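Local coordinates for ribosome-inactivating protein (Lychnis chalcedonica, PDB 2G5X), which belongs to the ribosome-inactivating proteins of plants, a single-chain member whose mixed beta sheet packs against a cluster of helices, at residues A[4-9]-A[139-144]. Residues are numbered along the deposited sequence; the frame is centred on the assembly and turned at random.
Sequences WTVDSD and SLQTAF
Val6 and Gln141 illustrate how a chain leaving an edge strand can be fastened to a helix by a side-chain amide. Gln141 CB sets off along the flank of helix 137-145 instead of straight at the loop, and with CG beside the backbone N (chi1 -65°) the chain swings round to Val6. Gln141 CG rests on Val6 CG1 at 3.8 Å, the two side chains running past each other in opposite directions. Beyond CG the chain is extended, and Gln141 CD, 3.9 Å from Val6 O, brings the amide to the oxygen end of the Val6 carbonyl. At the tip, Gln141 NE2 donates to Val6 O at 2.9 Å with an N-H...O angle of 150°; the acceptor lies close to the amide plane, while the donor stands tilted by 30° from the plane of the carbonyl. Gln141 NE2 also gives a hydrogen bond to a water 3.0 Å away, and that water in turn donates to Asp7 OD2. The same carboxylate oxygen receives a weak bond from Ser8 N, which ties the bridge back to the turn.

Alongside the polar contact is an apolar one. Leu140 CD2 sits 3.9 Å from Val6 CG2 and about as far from Val6 CG1, the two side chains crossing near a right angle, and it reaches Trp4 CZ3 at 4.0 Å, coming obliquely to the ring. One face of the indole is covered by Val6 CA, and Trp4 also meets Tyr13 and Phe16 of helix 10-25, while Leu140 continues onto Ile163 and Ser164 of helix 154-173. The strand end, paired with Asn49 and Val51, is thus joined to the helical part of the fold in two ways: buried apolar contacts between Leu140, Val6 and Trp4, and a neutral amide that gives direction, its two bonds from NE2 fixing which way the group is turned.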
loop_
_atom_site.group_PDB
_atom_site.type_symbol
_atom_site.label_atom_id
_atom_site.label_comp_id
_atom_site.label_asym_id
_atom_site.label_seq_id
_atom_site.Cartn_x
_atom_site.Cartn_y
_atom_site.Cartn_z
ATOM N N TRP A 4 -4.786 4.904 -9.512
ATOM C CA TRP A 4 -4.295 6.255 -9.285
ATOM C C TRP A 4 -3.166 6.591 -10.242
ATOM O O TRP A 4 -2.161 5.880 -10.311
ATOM C CB TRP A 4 -3.798 6.435 -7.842
ATOM C CG TRP A 4 -3.327 7.851 -7.542
ATOM C CD1 TRP A 4 -3.935 9.016 -7.931
ATOM C CD2 TRP A 4 -2.163 8.241 -6.797
ATOM N NE1 TRP A 4 -3.221 10.102 -7.479
ATOM C CE2 TRP A 4 -2.131 9.656 -6.780
ATOM C CE3 TRP A 4 -1.148 7.533 -6.141
ATOM C CZ2 TRP A 4 -1.117 10.377 -6.134
ATOM C CZ3 TRP A 4 -0.137 8.252 -5.495
ATOM C CH2 TRP A 4 -0.132 9.660 -5.499
ATOM N N THR A 5 -3.352 7.660 -11.008
ATOM C CA THR A 5 -2.310 8.115 -11.908
ATOM C C THR A 5 -1.467 8.976 -10.972
ATOM O O THR A 5 -1.910 10.025 -10.498
ATOM C CB THR A 5 -2.889 8.949 -13.068
ATOM O OG1 THR A 5 -3.684 8.101 -13.903
ATOM C CG2 THR A 5 -1.772 9.562 -13.904
ATOM N N VAL A 6 -0.261 8.502 -10.682
ATOM C CA VAL A 6 0.640 9.186 -9.764
ATOM C C VAL A 6 0.952 10.595 -10.255
ATOM O O VAL A 6 1.855 10.800 -11.070
ATOM C CB VAL A 6 1.936 8.373 -9.590
ATOM C CG1 VAL A 6 2.821 9.019 -8.546
ATOM C CG2 VAL A 6 1.590 6.935 -9.179
ATOM N N ASP A 7 0.194 11.558 -9.736
ATOM C CA ASP A 7 0.321 12.958 -10.126
ATOM C C ASP A 7 -0.042 13.870 -8.947
ATOM O O ASP A 7 -0.512 13.403 -7.910
ATOM C CB ASP A 7 -0.609 13.218 -11.317
ATOM C CG ASP A 7 -0.159 14.380 -12.175
ATOM O OD1 ASP A 7 -0.829 14.638 -13.200
ATOM O OD2 ASP A 7 0.853 15.029 -11.836
ATOM N N SER A 8 0.153 15.174 -9.121
ATOM C CA SER A 8 -0.102 16.145 -8.058
ATOM C C SER A 8 -1.547 16.586 -7.810
ATOM O O SER A 8 -1.778 17.621 -7.180
ATOM C CB SER A 8 0.770 17.381 -8.290
ATOM O OG SER A 8 0.565 17.912 -9.588
ATOM N N ASP A 9 -2.511 15.803 -8.282
ATOM C CA ASP A 9 -3.928 16.123 -8.090
ATOM C C ASP A 9 -4.401 15.439 -6.804
ATOM O O ASP A 9 -4.675 14.246 -6.798
ATOM C CB ASP A 9 -4.722 15.622 -9.303
ATOM C CG ASP A 9 -6.198 15.981 -9.240
ATOM O OD1 ASP A 9 -6.839 15.989 -10.314
ATOM O OD2 ASP A 9 -6.723 16.237 -8.135
ATOM N N SER A 139 8.860 11.238 -5.759
ATOM C CA SER A 139 9.610 10.119 -5.199
ATOM C C SER A 139 9.063 8.795 -5.725
ATOM O O SER A 139 9.822 7.903 -6.117
ATOM C CB SER A 139 9.525 10.141 -3.670
ATOM O OG SER A 139 10.037 11.355 -3.146
ATOM N N LEU A 140 7.740 8.667 -5.730
ATOM C CA LEU A 140 7.110 7.446 -6.212
ATOM C C LEU A 140 7.325 7.254 -7.716
ATOM O O LEU A 140 7.557 6.133 -8.175
ATOM C CB LEU A 140 5.612 7.458 -5.880
ATOM C CG LEU A 140 4.816 6.227 -6.315
ATOM C CD1 LEU A 140 5.486 4.954 -5.801
ATOM C CD2 LEU A 140 3.387 6.340 -5.791
ATOM N N GLN A 141 7.260 8.337 -8.486
ATOM C CA GLN A 141 7.468 8.226 -9.931
ATOM C C GLN A 141 8.880 7.720 -10.230
ATOM O O GLN A 141 9.075 6.879 -11.107
ATOM C CB GLN A 141 7.252 9.578 -10.623
ATOM C CG GLN A 141 5.824 10.111 -10.539
ATOM C CD GLN A 141 5.683 11.486 -11.170
ATOM O OE1 GLN A 141 6.650 12.241 -11.248
ATOM N NE2 GLN A 141 4.475 11.823 -11.606
ATOM N N THR A 142 9.858 8.233 -9.490
ATOM C CA THR A 142 11.248 7.833 -9.683
ATOM C C THR A 142 11.450 6.362 -9.333
ATOM O O THR A 142 12.109 5.623 -10.074
ATOM C CB THR A 142 12.201 8.694 -8.821
ATOM O OG1 THR A 142 12.148 10.056 -9.269
ATOM C CG2 THR A 142 13.629 8.186 -8.930
ATOM N N ALA A 143 10.875 5.935 -8.211
ATOM C CA ALA A 143 11.010 4.547 -7.773
ATOM C C ALA A 143 10.338 3.608 -8.774
ATOM O O ALA A 143 10.840 2.522 -9.066
ATOM C CB ALA A 143 10.397 4.375 -6.385
ATOM N N PHE A 144 9.197 4.042 -9.295
ATOM C CA PHE A 144 8.430 3.279 -10.277
ATOM C C PHE A 144 9.293 3.030 -11.522
ATOM O O PHE A 144 9.409 1.899 -12.003
ATOM C CB PHE A 144 7.171 4.085 -10.634
ATOM C CG PHE A 144 6.191 3.370 -11.537
ATOM C CD1 PHE A 144 4.874 3.184 -11.128
ATOM C CD2 PHE A 144 6.557 2.958 -12.817
ATOM C CE1 PHE A 144 3.932 2.602 -11.983
ATOM C CE2 PHE A 144 5.626 2.376 -13.677
ATOM C CZ PHE A 144 4.313 2.200 -13.263
HETATM O O HOH W 1 3.540 14.592 -12.109
#